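Local coordinates for arginase (Thermus thermophilus, PDB 2EF5), which probably hydrolyses L-arginine to L-ornithine and urea, using two manganese ions per subunit, at residues Glu33-Leu38 and Leu280-Leu285; Gly94-Ser99 and Asp259-Asn264; Gly113-Asp118 and Val163-Arg168; Ala119-Asn124 and Arg168-Gly173. One frame throughout, in Å; residues are numbered along the deposited sequence.

Contact 1 of 4, residues Glu33-Leu38 and Leu280-Leu285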
loop_
_atom_site.group_PDB
_atom_site.type_symbol
_atom_site.label_atom_id
_atom_site.label_comp_id
_atom_site.label_asym_id
_atom_site.label_seq_id
_atom_site.Cartn_x
_atom_site.Cartn_y
_atom_site.Cartn_z
ATOM N N GLU A 33 45.036 -5.036 -27.161
ATOM C CA GLU A 33 45.077 -5.752 -28.427
ATOM C C GLU A 33 43.661 -5.930 -28.984
ATOM O O GLU A 33 43.430 -5.764 -30.183
ATOM C CB GLU A 33 45.732 -7.124 -28.241
ATOM C CG GLU A 33 47.194 -7.103 -27.791
ATOM C CD GLU A 33 47.414 -6.463 -26.418
ATOM O OE1 GLU A 33 46.466 -6.398 -25.607
ATOM O OE2 GLU A 33 48.558 -6.038 -26.145
ATOM N N GLN A 34 42.707 -6.256 -28.113
ATOM C CA GLN A 34 41.336 -6.465 -28.561
ATOM C C GLN A 34 40.651 -5.172 -28.983
ATOM O O GLN A 34 39.781 -5.187 -29.851
ATOM C CB GLN A 34 40.522 -7.192 -27.484
ATOM C CG GLN A 34 41.093 -8.568 -27.132
ATOM C CD GLN A 34 40.202 -9.354 -26.193
ATOM O OE1 GLN A 34 39.152 -9.850 -26.588
ATOM N NE2 GLN A 34 40.616 -9.465 -24.939
ATOM N N LEU A 35 41.031 -4.053 -28.376
ATOM C CA LEU A 35 40.446 -2.777 -28.766
ATOM C C LEU A 35 40.908 -2.449 -30.187
ATOM O O LEU A 35 40.147 -1.896 -30.988
ATOM C CB LEU A 35 40.863 -1.665 -27.798
ATOM C CG LEU A 35 40.047 -1.607 -26.498
ATOM C CD1 LEU A 35 40.637 -0.568 -25.562
ATOM C CD2 LEU A 35 38.599 -1.274 -26.809
ATOM N N GLU A 36 42.154 -2.802 -30.499
ATOM C CA GLU A 36 42.694 -2.562 -31.831
ATOM C C GLU A 36 41.994 -3.471 -32.846
ATOM O O GLU A 36 41.680 -3.038 -33.958
ATOM C CB GLU A 36 44.208 -2.806 -31.862
ATOM C CG GLU A 36 45.006 -1.883 -30.937
ATOM C CD GLU A 36 46.510 -2.105 -31.033
ATOM O OE1 GLU A 36 46.941 -3.280 -31.066
ATOM O OE2 GLU A 36 47.259 -1.105 -31.057
ATOM N N ASP A 37 41.747 -4.728 -32.473
ATOM C CA ASP A 37 41.067 -5.653 -33.384
ATOM C C ASP A 37 39.697 -5.082 -33.726
ATOM O O ASP A 37 39.136 -5.350 -34.791
ATOM C CB ASP A 37 40.871 -7.031 -32.741
ATOM C CG ASP A 37 42.172 -7.720 -32.427
ATOM O OD1 ASP A 37 43.194 -7.378 -33.050
ATOM O OD2 ASP A 37 42.169 -8.620 -31.562
ATOM N N LEU A 38 39.165 -4.291 -32.804
ATOM C CA LEU A 38 37.856 -3.684 -32.969
ATOM C C LEU A 38 37.916 -2.466 -33.896
ATOM O O LEU A 38 36.885 -1.897 -34.262
ATOM C CB LEU A 38 37.312 -3.293 -31.595
ATOM C CG LEU A 38 35.810 -3.085 -31.420
ATOM C CD1 LEU A 38 35.060 -4.323 -31.880
ATOM C CD2 LEU A 38 35.515 -2.805 -29.948
ATOM N N LEU A 280 33.458 -6.737 -21.471
ATOM C CA LEU A 280 32.394 -5.759 -21.295
ATOM C C LEU A 280 32.807 -4.419 -21.889
ATOM O O LEU A 280 31.980 -3.728 -22.471
ATOM C CB LEU A 280 32.029 -5.612 -19.812
ATOM C CG LEU A 280 31.322 -6.845 -19.240
ATOM C CD1 LEU A 280 31.176 -6.730 -17.723
ATOM C CD2 LEU A 280 29.955 -6.987 -19.895
ATOM N N ALA A 281 34.078 -4.056 -21.763
ATOM C CA ALA A 281 34.545 -2.796 -22.345
ATOM C C ALA A 281 34.372 -2.849 -23.864
ATOM O O ALA A 281 33.954 -1.870 -24.485
ATOM C CB ALA A 281 36.011 -2.551 -22.003
ATOM N N LEU A 282 34.691 -3.994 -24.464
ATOM C CA LEU A 282 34.566 -4.143 -25.911
ATOM C C LEU A 282 33.114 -3.933 -26.344
ATOM O O LEU A 282 32.843 -3.234 -27.327
ATOM C CB LEU A 282 35.071 -5.521 -26.346
ATOM C CG LEU A 282 36.534 -5.848 -26.001
ATOM C CD1 LEU A 282 36.848 -7.270 -26.476
ATOM C CD2 LEU A 282 37.483 -4.831 -26.648
ATOM N N SER A 283 32.176 -4.521 -25.607
ATOM C CA SER A 283 30.769 -4.350 -25.948
ATOM C C SER A 283 30.360 -2.891 -25.791
ATOM O O SER A 283 29.598 -2.360 -26.602
ATOM C CB SER A 283 29.880 -5.214 -25.056
ATOM O OG SER A 283 30.101 -6.589 -25.291
ATOM N N LEU A 284 30.854 -2.240 -24.746
ATOM C CA LEU A 284 30.511 -0.842 -24.527
ATOM C C LEU A 284 31.041 0.024 -25.660
ATOM O O LEU A 284 30.446 1.049 -26.001
ATOM C CB LEU A 284 31.077 -0.351 -23.193
ATOM C CG LEU A 284 30.676 1.075 -22.808
ATOM C CD1 LEU A 284 29.177 1.144 -22.587
ATOM C CD2 LEU A 284 31.409 1.495 -21.544
ATOM N N LEU A 285 32.166 -0.382 -26.240
ATOM C CA LEU A 285 32.753 0.370 -27.338
ATOM C C LEU A 285 32.329 -0.075 -28.745
ATOM O O LEU A 285 33.003 0.216 -29.727
ATOM C CB LEU A 285 34.280 0.373 -27.206
ATOM C CG LEU A 285 34.785 1.543 -26.344
ATOM C CD1 LEU A 285 34.186 1.472 -24.942
ATOM C CD2 LEU A 285 36.293 1.509 -26.280
#

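Contact 2 of 4, residues Gly94-Ser99 and Asp259-Asn264. With MN (manganese (II) ion), chain H.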
loop_
_atom_site.group_PDB
_atom_site.type_symbol
_atom_site.label_atom_id
_atom_site.label_comp_id
_atom_site.label_asym_id
_atom_site.label_seq_id
_atom_site.Cartn_x
_atom_site.Cartn_y
_atom_site.Cartn_z
ATOM N N GLY A 94 42.249 0.109 -9.282
ATOM C CA GLY A 94 42.317 -0.671 -8.088
ATOM C C GLY A 94 41.066 -0.066 -7.485
ATOM O O GLY A 94 39.983 -0.233 -8.055
ATOM N N ASP A 95 41.220 0.684 -6.397
ATOM C CA ASP A 95 40.097 1.313 -5.708
ATOM C C ASP A 95 39.183 2.136 -6.593
ATOM O O ASP A 95 39.642 2.863 -7.471
ATOM C CB ASP A 95 40.591 2.249 -4.598
ATOM C CG ASP A 95 41.454 1.551 -3.580
ATOM O OD1 ASP A 95 41.147 0.390 -3.242
ATOM O OD2 ASP A 95 42.429 2.175 -3.107
ATOM N N HIS A 96 37.887 2.056 -6.316
ATOM C CA HIS A 96 36.904 2.830 -7.062
ATOM C C HIS A 96 37.080 4.317 -6.744
ATOM O O HIS A 96 36.491 5.176 -7.399
ATOM C CB HIS A 96 35.490 2.388 -6.689
ATOM C CG HIS A 96 34.506 2.569 -7.807
ATOM N ND1 HIS A 96 33.317 1.864 -7.861
ATOM C CD2 HIS A 96 34.566 3.311 -8.924
ATOM C CE1 HIS A 96 32.697 2.170 -8.986
ATOM N NE2 HIS A 96 33.422 3.043 -9.652
ATOM N N SER A 97 37.886 4.610 -5.727
ATOM C CA SER A 97 38.164 5.988 -5.323
ATOM C C SER A 97 38.710 6.779 -6.503
ATOM O O SER A 97 38.509 7.983 -6.589
ATOM C CB SER A 97 39.197 6.021 -4.194
ATOM O OG SER A 97 38.726 5.363 -3.033
ATOM N N LEU A 98 39.407 6.094 -7.407
ATOM C CA LEU A 98 39.988 6.742 -8.582
ATOM C C LEU A 98 38.944 7.466 -9.424
ATOM O O LEU A 98 39.273 8.393 -10.168
ATOM C CB LEU A 98 40.726 5.713 -9.449
ATOM C CG LEU A 98 39.885 4.639 -10.150
ATOM C CD1 LEU A 98 39.209 5.209 -11.392
ATOM C CD2 LEU A 98 40.795 3.487 -10.550
ATOM N N SER A 99 37.686 7.051 -9.308
ATOM C CA SER A 99 36.624 7.681 -10.086
ATOM C C SER A 99 36.415 9.157 -9.765
ATOM O O SER A 99 35.868 9.888 -10.589
ATOM C CB SER A 99 35.304 6.919 -9.920
ATOM O OG SER A 99 35.367 5.664 -10.592
ATOM N N ASP A 259 35.420 3.519 -16.690
ATOM C CA ASP A 259 36.325 3.066 -15.630
ATOM C C ASP A 259 36.094 1.564 -15.495
ATOM O O ASP A 259 34.951 1.110 -15.523
ATOM C CB ASP A 259 36.014 3.666 -14.248
ATOM C CG ASP A 259 35.959 5.176 -14.239
ATOM O OD1 ASP A 259 36.752 5.825 -14.942
ATOM O OD2 ASP A 259 35.115 5.707 -13.495
ATOM N N LEU A 260 37.174 0.805 -15.341
ATOM C CA LEU A 260 37.105 -0.642 -15.132
ATOM C C LEU A 260 37.832 -0.788 -13.802
ATOM O O LEU A 260 39.058 -0.786 -13.757
ATOM C CB LEU A 260 37.850 -1.394 -16.236
ATOM C CG LEU A 260 37.287 -1.265 -17.651
ATOM C CD1 LEU A 260 38.180 -2.042 -18.613
ATOM C CD2 LEU A 260 35.859 -1.808 -17.699
ATOM N N VAL A 261 37.074 -0.898 -12.717
ATOM C CA VAL A 261 37.671 -0.943 -11.391
ATOM C C VAL A 261 37.423 -2.170 -10.525
ATOM O O VAL A 261 36.632 -3.045 -10.856
ATOM C CB VAL A 261 37.207 0.281 -10.559
ATOM C CG1 VAL A 261 37.522 1.585 -11.303
ATOM C CG2 VAL A 261 35.701 0.184 -10.304
ATOM N N GLU A 262 38.129 -2.186 -9.396
ATOM C CA GLU A 262 38.032 -3.217 -8.369
ATOM C C GLU A 262 38.419 -4.653 -8.745
ATOM O O GLU A 262 38.040 -5.601 -8.057
ATOM C CB GLU A 262 36.625 -3.182 -7.764
ATOM C CG GLU A 262 36.282 -1.868 -7.036
ATOM C CD GLU A 262 36.956 -1.745 -5.669
ATOM O OE1 GLU A 262 37.012 -2.755 -4.942
ATOM O OE2 GLU A 262 37.414 -0.639 -5.310
ATOM N N VAL A 263 39.168 -4.821 -9.826
ATOM C CA VAL A 263 39.618 -6.156 -10.208
ATOM C C VAL A 263 40.745 -6.537 -9.233
ATOM O O VAL A 263 41.719 -5.797 -9.080
ATOM C CB VAL A 263 40.160 -6.173 -11.662
ATOM C CG1 VAL A 263 40.728 -7.544 -11.994
ATOM C CG2 VAL A 263 39.042 -5.818 -12.634
ATOM N N ASN A 264 40.608 -7.685 -8.573
ATOM C CA ASN A 264 41.609 -8.137 -7.606
ATOM C C ASN A 264 42.100 -9.527 -7.997
ATOM O O ASN A 264 41.510 -10.535 -7.616
ATOM C CB ASN A 264 41.003 -8.181 -6.200
ATOM C CG ASN A 264 42.054 -8.353 -5.113
ATOM O OD1 ASN A 264 43.126 -8.900 -5.355
ATOM N ND2 ASN A 264 41.741 -7.894 -3.904
HETATM MN MN MN H . 32.446 0.643 -6.246
#

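Contact 3 of 4, residues Gly113-Asp118 and Val163-Arg168. With MN (manganese (II) ion), chain H; MN (manganese (II) ion), chain G.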
loop_
_atom_site.group_PDB
_atom_site.type_symbol
_atom_site.label_atom_id
_atom_site.label_comp_id
_atom_site.label_asym_id
_atom_site.label_seq_id
_atom_site.Cartn_x
_atom_site.Cartn_y
_atom_site.Cartn_z
ATOM N N GLY A 113 26.404 12.612 -17.765
ATOM C CA GLY A 113 25.599 11.674 -17.006
ATOM C C GLY A 113 26.539 10.591 -16.504
ATOM O O GLY A 113 27.527 10.274 -17.166
ATOM N N VAL A 114 26.254 10.032 -15.333
ATOM C CA VAL A 114 27.105 8.987 -14.775
ATOM C C VAL A 114 26.325 7.702 -14.539
ATOM O O VAL A 114 25.344 7.690 -13.803
ATOM C CB VAL A 114 27.731 9.431 -13.432
ATOM C CG1 VAL A 114 28.545 8.274 -12.812
ATOM C CG2 VAL A 114 28.616 10.650 -13.650
ATOM N N VAL A 115 26.762 6.623 -15.174
ATOM C CA VAL A 115 26.120 5.326 -15.009
ATOM C C VAL A 115 27.074 4.517 -14.128
ATOM O O VAL A 115 28.136 4.090 -14.582
ATOM C CB VAL A 115 25.923 4.623 -16.379
ATOM C CG1 VAL A 115 25.182 3.300 -16.184
ATOM C CG2 VAL A 115 25.132 5.532 -17.329
ATOM N N TRP A 116 26.697 4.332 -12.864
ATOM C CA TRP A 116 27.516 3.617 -11.884
ATOM C C TRP A 116 27.004 2.183 -11.780
ATOM O O TRP A 116 25.941 1.930 -11.210
ATOM C CB TRP A 116 27.415 4.355 -10.543
ATOM C CG TRP A 116 28.535 4.137 -9.566
ATOM C CD1 TRP A 116 28.598 3.183 -8.584
ATOM C CD2 TRP A 116 29.729 4.940 -9.422
ATOM N NE1 TRP A 116 29.741 3.353 -7.826
ATOM C CE2 TRP A 116 30.436 4.410 -8.309
ATOM C CE3 TRP A 116 30.227 6.052 -10.105
ATOM C CZ2 TRP A 116 31.669 4.972 -7.891
ATOM C CZ3 TRP A 116 31.456 6.597 -9.682
ATOM C CH2 TRP A 116 32.151 6.059 -8.576
ATOM N N VAL A 117 27.758 1.255 -12.359
ATOM C CA VAL A 117 27.380 -0.159 -12.392
ATOM C C VAL A 117 28.209 -0.813 -11.306
ATOM O O VAL A 117 29.397 -1.102 -11.480
ATOM C CB VAL A 117 27.672 -0.739 -13.795
ATOM C CG1 VAL A 117 26.963 -2.065 -13.979
ATOM C CG2 VAL A 117 27.225 0.264 -14.850
ATOM N N ASP A 118 27.545 -1.077 -10.186
ATOM C CA ASP A 118 28.228 -1.547 -9.001
ATOM C C ASP A 118 27.282 -2.295 -8.073
ATOM O O ASP A 118 26.077 -2.041 -8.074
ATOM C CB ASP A 118 28.698 -0.286 -8.291
ATOM C CG ASP A 118 29.850 -0.509 -7.373
ATOM O OD1 ASP A 118 29.825 -1.458 -6.560
ATOM O OD2 ASP A 118 30.777 0.321 -7.471
ATOM N N VAL A 163 22.899 7.545 -12.221
ATOM C CA VAL A 163 22.042 6.366 -12.175
ATOM C C VAL A 163 22.896 5.195 -11.712
ATOM O O VAL A 163 23.972 4.960 -12.255
ATOM C CB VAL A 163 21.428 6.017 -13.564
ATOM C CG1 VAL A 163 20.540 4.791 -13.438
ATOM C CG2 VAL A 163 20.603 7.188 -14.102
ATOM N N LEU A 164 22.421 4.493 -10.688
ATOM C CA LEU A 164 23.110 3.334 -10.141
ATOM C C LEU A 164 22.403 2.097 -10.683
ATOM O O LEU A 164 21.173 2.048 -10.699
ATOM C CB LEU A 164 23.029 3.337 -8.613
ATOM C CG LEU A 164 23.999 4.234 -7.841
ATOM C CD1 LEU A 164 23.532 4.421 -6.395
ATOM C CD2 LEU A 164 25.380 3.586 -7.871
ATOM N N VAL A 165 23.175 1.104 -11.116
ATOM C CA VAL A 165 22.600 -0.122 -11.658
ATOM C C VAL A 165 23.280 -1.349 -11.071
ATOM O O VAL A 165 24.508 -1.446 -11.079
ATOM C CB VAL A 165 22.751 -0.181 -13.209
ATOM C CG1 VAL A 165 22.083 -1.446 -13.758
ATOM C CG2 VAL A 165 22.151 1.069 -13.852
ATOM N N GLY A 166 22.473 -2.277 -10.562
ATOM C CA GLY A 166 22.996 -3.512 -10.004
ATOM C C GLY A 166 23.248 -3.523 -8.509
ATOM O O GLY A 166 23.759 -4.506 -7.982
ATOM N N VAL A 167 22.881 -2.446 -7.820
ATOM C CA VAL A 167 23.115 -2.352 -6.384
ATOM C C VAL A 167 22.403 -3.432 -5.576
ATOM O O VAL A 167 21.232 -3.730 -5.815
ATOM C CB VAL A 167 22.704 -0.956 -5.852
ATOM C CG1 VAL A 167 22.819 -0.913 -4.350
ATOM C CG2 VAL A 167 23.594 0.105 -6.474
ATOM N N ARG A 168 23.112 -4.018 -4.616
ATOM C CA ARG A 168 22.521 -5.053 -3.781
ATOM C C ARG A 168 23.015 -4.989 -2.339
ATOM O O ARG A 168 22.744 -5.886 -1.545
ATOM C CB ARG A 168 22.813 -6.434 -4.379
ATOM C CG ARG A 168 24.227 -6.935 -4.166
ATOM C CD ARG A 168 24.578 -8.056 -5.137
ATOM N NE ARG A 168 24.675 -7.503 -6.474
ATOM C CZ ARG A 168 25.669 -7.735 -7.322
ATOM N NH1 ARG A 168 26.677 -8.532 -6.993
ATOM N NH2 ARG A 168 25.658 -7.132 -8.498
HETATM MN MN MN H . 32.446 0.643 -6.246
HETATM MN MN MN G . 31.610 -2.040 -5.373
#

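Contact 4 of 4, residues Ala119-Asn124 and Arg168-Gly173. With MN (manganese (II) ion), chain H.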
loop_
_atom_site.group_PDB
_atom_site.type_symbol
_atom_site.label_atom_id
_atom_site.label_comp_id
_atom_site.label_asym_id
_atom_site.label_seq_id
_atom_site.Cartn_x
_atom_site.Cartn_y
_atom_site.Cartn_z
ATOM N N ALA A 119 27.829 -3.194 -7.257
ATOM C CA ALA A 119 27.009 -3.923 -6.293
ATOM C C ALA A 119 26.772 -2.968 -5.120
ATOM O O ALA A 119 25.863 -3.176 -4.312
ATOM C CB ALA A 119 27.729 -5.168 -5.807
ATOM N N HIS A 120 27.601 -1.927 -5.033
ATOM C CA HIS A 120 27.473 -0.928 -3.972
ATOM C C HIS A 120 27.191 0.442 -4.574
ATOM O O HIS A 120 27.365 0.641 -5.774
ATOM C CB HIS A 120 28.754 -0.864 -3.136
ATOM C CG HIS A 120 29.189 -2.191 -2.606
ATOM N ND1 HIS A 120 30.027 -3.035 -3.303
ATOM C CD2 HIS A 120 28.859 -2.848 -1.466
ATOM C CE1 HIS A 120 30.195 -4.156 -2.620
ATOM N NE2 HIS A 120 29.495 -4.065 -1.501
ATOM N N ALA A 121 26.766 1.382 -3.735
ATOM C CA ALA A 121 26.444 2.732 -4.186
ATOM C C ALA A 121 27.599 3.711 -4.018
ATOM O O ALA A 121 27.609 4.767 -4.652
ATOM C CB ALA A 121 25.223 3.247 -3.439
ATOM N N ASP A 122 28.565 3.360 -3.175
ATOM C CA ASP A 122 29.720 4.220 -2.915
ATOM C C ASP A 122 29.247 5.646 -2.660
ATOM O O ASP A 122 29.871 6.608 -3.118
ATOM C CB ASP A 122 30.681 4.221 -4.109
ATOM C CG ASP A 122 31.270 2.852 -4.386
ATOM O OD1 ASP A 122 31.596 2.135 -3.417
ATOM O OD2 ASP A 122 31.419 2.503 -5.572
ATOM N N PHE A 123 28.147 5.768 -1.923
ATOM C CA PHE A 123 27.560 7.064 -1.627
ATOM C C PHE A 123 27.681 7.467 -0.153
ATOM O O PHE A 123 26.845 8.217 0.364
ATOM C CB PHE A 123 26.090 7.060 -2.040
ATOM C CG PHE A 123 25.610 8.375 -2.593
ATOM C CD1 PHE A 123 25.988 8.788 -3.862
ATOM C CD2 PHE A 123 24.779 9.197 -1.844
ATOM C CE1 PHE A 123 25.544 10.004 -4.382
ATOM C CE2 PHE A 123 24.330 10.412 -2.345
ATOM C CZ PHE A 123 24.711 10.821 -3.618
ATOM N N ASN A 124 28.711 6.971 0.522
ATOM C CA ASN A 124 28.929 7.301 1.932
ATOM C C ASN A 124 29.666 8.631 2.093
ATOM O O ASN A 124 30.306 9.126 1.163
ATOM C CB ASN A 124 29.753 6.202 2.619
ATOM C CG ASN A 124 28.902 5.060 3.133
ATOM O OD1 ASN A 124 29.217 3.890 2.915
ATOM N ND2 ASN A 124 27.826 5.393 3.836
ATOM N N ARG A 168 23.112 -4.018 -4.616
ATOM C CA ARG A 168 22.521 -5.053 -3.781
ATOM C C ARG A 168 23.015 -4.989 -2.339
ATOM O O ARG A 168 22.744 -5.886 -1.545
ATOM C CB ARG A 168 22.813 -6.434 -4.379
ATOM C CG ARG A 168 24.227 -6.935 -4.166
ATOM C CD ARG A 168 24.578 -8.056 -5.137
ATOM N NE ARG A 168 24.675 -7.503 -6.474
ATOM C CZ ARG A 168 25.669 -7.735 -7.322
ATOM N NH1 ARG A 168 26.677 -8.532 -6.993
ATOM N NH2 ARG A 168 25.658 -7.132 -8.498
ATOM N N SER A 169 23.739 -3.931 -1.998
ATOM C CA SER A 169 24.255 -3.778 -0.642
ATOM C C SER A 169 24.456 -2.304 -0.317
ATOM O O SER A 169 25.276 -1.628 -0.943
ATOM C CB SER A 169 25.578 -4.535 -0.490
ATOM O OG SER A 169 26.067 -4.437 0.839
ATOM N N LEU A 170 23.700 -1.817 0.669
ATOM C CA LEU A 170 23.753 -0.415 1.084
ATOM C C LEU A 170 23.802 -0.236 2.598
ATOM O O LEU A 170 23.252 -1.045 3.351
ATOM C CB LEU A 170 22.521 0.332 0.568
ATOM C CG LEU A 170 22.293 0.430 -0.936
ATOM C CD1 LEU A 170 20.891 0.947 -1.205
ATOM C CD2 LEU A 170 23.340 1.339 -1.549
ATOM N N ASP A 171 24.460 0.832 3.036
ATOM C CA ASP A 171 24.535 1.145 4.457
ATOM C C ASP A 171 23.336 2.044 4.770
ATOM O O ASP A 171 22.841 2.757 3.895
ATOM C CB ASP A 171 25.846 1.872 4.786
ATOM C CG ASP A 171 27.072 1.006 4.555
ATOM O OD1 ASP A 171 27.090 -0.132 5.071
ATOM O OD2 ASP A 171 28.018 1.460 3.868
ATOM N N PRO A 172 22.849 2.020 6.020
ATOM C CA PRO A 172 21.699 2.851 6.401
ATOM C C PRO A 172 21.869 4.325 6.013
ATOM O O PRO A 172 20.956 4.940 5.460
ATOM C CB PRO A 172 21.619 2.652 7.913
ATOM C CG PRO A 172 22.130 1.253 8.092
ATOM C CD PRO A 172 23.331 1.231 7.168
ATOM N N GLY A 173 23.040 4.883 6.302
ATOM C CA GLY A 173 23.292 6.273 5.973
ATOM C C GLY A 173 23.252 6.523 4.477
ATOM O O GLY A 173 22.768 7.564 4.028
HETATM MN MN MN H . 32.446 0.643 -6.246
HETATM O O HOH W 1 26.831 0.596 -0.933
#

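Contact 1 of 4, residues Glu33-Leu38 and Leu280-Leu285
L35 of helix 31-37 and L38 just beyond it meet L282 and L285 at the end of helix 272-284, and Q34 closes one side. The apolar part centres on L282. L282 CD2 lies 3.7 Å from L35 CD2 and also reaches Q34 CB, while L282 CD1 meets Q34 alone. L35 CD2 also touches L285 CD2 at 3.7 Å; it is the branch of L35 that reaches both leucines, which stand about one helical turn apart. L38 swings CG anti to its N (chi1 -159°). Its CD2 reaches the end of the other helix, 3.8 Å from L282 O and 3.9 Å from L285 O.

No polar pair is made across the contact. The Q34 chain runs extended beyond CG and crosses L282 at about a right angle. Q34 OE1 only touches L282 CD1, at 3.5 Å, in plain van der Waals contact. Q34 NE2 makes weak bonds to A29 O and R30 O of its own chain. L285 is the first residue past the helix, and its O is bonded to Y40 OH.

Behind these leucines, L35 and L285 both rest on I90 of strand 87-93. The contact joins two helices on one flank of the parallel sheet, an arrangement typical of the layered alpha/beta fold of the arginase family.

Contact 2 of 4, residues Gly94-Ser99 and Asp259-Asn264
D259 and S99 begin a contact between the loop after strand 87-93 and the end of strand 255-261, neighbours in the parallel sheet of the arginase fold. Here the strand ends carry the manganese site. D259 points toward the loop, and S99 OG is placed 2.9 Å from D259 OD2 as donor; this bond is less certain, because OD2 is crowded elsewhere in the model. S99 OG is also bonded to S215 OG, and D259 OD2 appears to be, with the same doubt. L260 turns the other way, toward helix 272-284.

V261 spreads its two methyls over different partners. CG1 meets L98 CD2 at 3.9 Å. CG2 stands over the centre of the H96 ring, 3.5 Å from the centroid and 7° off the ring normal, a CH-pi contact. H96 NE2 is bonded to S215 OG, and W116 stacks on the same imidazole. The ring is thus fixed in its rotation.

E262 turns the chain with left-handed backbone angles. Its N donates to G94 O at 3.0 Å. Its side chain bends at chi2 (-75°) and folds back to the loop, where OE2 accepts from H96 N at 2.9 Å through its anti lone pair. With the carboxylate cut back to an alanine, H96 N is likely to lose this acceptor, and the backbone of the metal ligand would be less firmly held. D95 OD1 lies 4.4 Å from E262 OE2, a like-charge pair; D95 OD2 is bonded to L12 N. V263 packs on helix 272-284. At the site itself, H96 ND1 binds manganese at 2.2 Å.

Contact 3 of 4, residues Gly113-Asp118 and Val163-Arg168
Strands 113-117 and 162-167 lie side by side and parallel, with V115 opposite V163, W116 opposite L164 and V117 opposite V165. Four backbone hydrogen bonds join them. V163 N gives to V114 O and W116 N to V163 O, both at 2.9 Å. V165 N then gives to W116 O, and D118 N to V165 O at a longer 3.2 Å. CA-H...O contacts such as V117 CA to V165 O fill in between.

The apolar contacts split by face. V115, V117, V163 and V165 share one face, and V115, V163 and V165 meet V203 of helix 196-206. W116 and L164 share the other, pointing the same way under helix 138-142. L164 CD2 presses on W116 CD1 at 3.3 Å, meeting the indole obliquely. W116 has CG anti to its N (chi1 -157°). This carries NE1 to D122 OD2, its hydrogen-bond partner.

Beyond V165 the chain turns a corner at G166, whose positive phi would jam a CB against the preceding carbonyl. R168 NH2 returns to G166 O at 3.3 Å.

The metal contacts come from D118, whose carboxylate bridges both ions. OD2 holds one manganese at 2.1 Å and OD1 the other at 2.2 Å, and OD1 also accepts from H120 N. A bridging aspartate at the C-terminal end of a parallel strand is typical of the binuclear manganese site of arginases.

Contact 4 of 4, residues Ala119-Asn124 and Arg168-Gly173
R168 lays its guanidinium against A119. Its first torsion sets CG between the backbone N and the carbonyl carbon (chi1 76°), which takes the chain off from CB alongside the A119 carbonyl: R168 CG is 4.1 Å from A119 O. CD leads on, and the chain bends at chi3. R168 NE comes 3.9 Å from A119 CB. R168 CZ is nearer, 3.6 Å from A119 CB, and this methyl sits over the centre of one guanidinium face. At the tip NH1 bonds to V233 O and NH2 to V220 O. An alanine in its place is likely to leave those two carbonyls without these donors and A119 CB without its flat cover.

R168 N donates to A119 O at 2.9 Å, nearly straight at 176°. This holds together two loops that follow adjacent strands of the arginase sheet, one of them carrying the manganese ligands H120 and D122, the latter through OD2. I289 of the second subunit packs on R168 and L170.

Further along, H120 CD2 meets S169 CB at 3.8 Å. One water bridges the backbones, accepting from A121 N and donating to S169 O. A121 CB and L170 CD2 are tightly packed, 3.3 Å apart.

How the contacts relate
Along the chain the segments of contact 1 enclose all the others, and those of contact 2 enclose contacts 3 and 4. The segments of contacts 3 and 4 alternate and share R168. Contacts 2 and 3 both use the parallel eight-stranded sheet, their centres about 14 Å apart. Contacts 2, 3 and 4 converge on one manganese ion, to which H96, D118 and D122 all bind. Contact 1 lies on the flank, away from the annotated sites, its centre about 30 Å from that of contact 4. Only contact 2 touches it, where L260 packs on A281. Residues far apart in sequence thus build one metal centre at the strand ends.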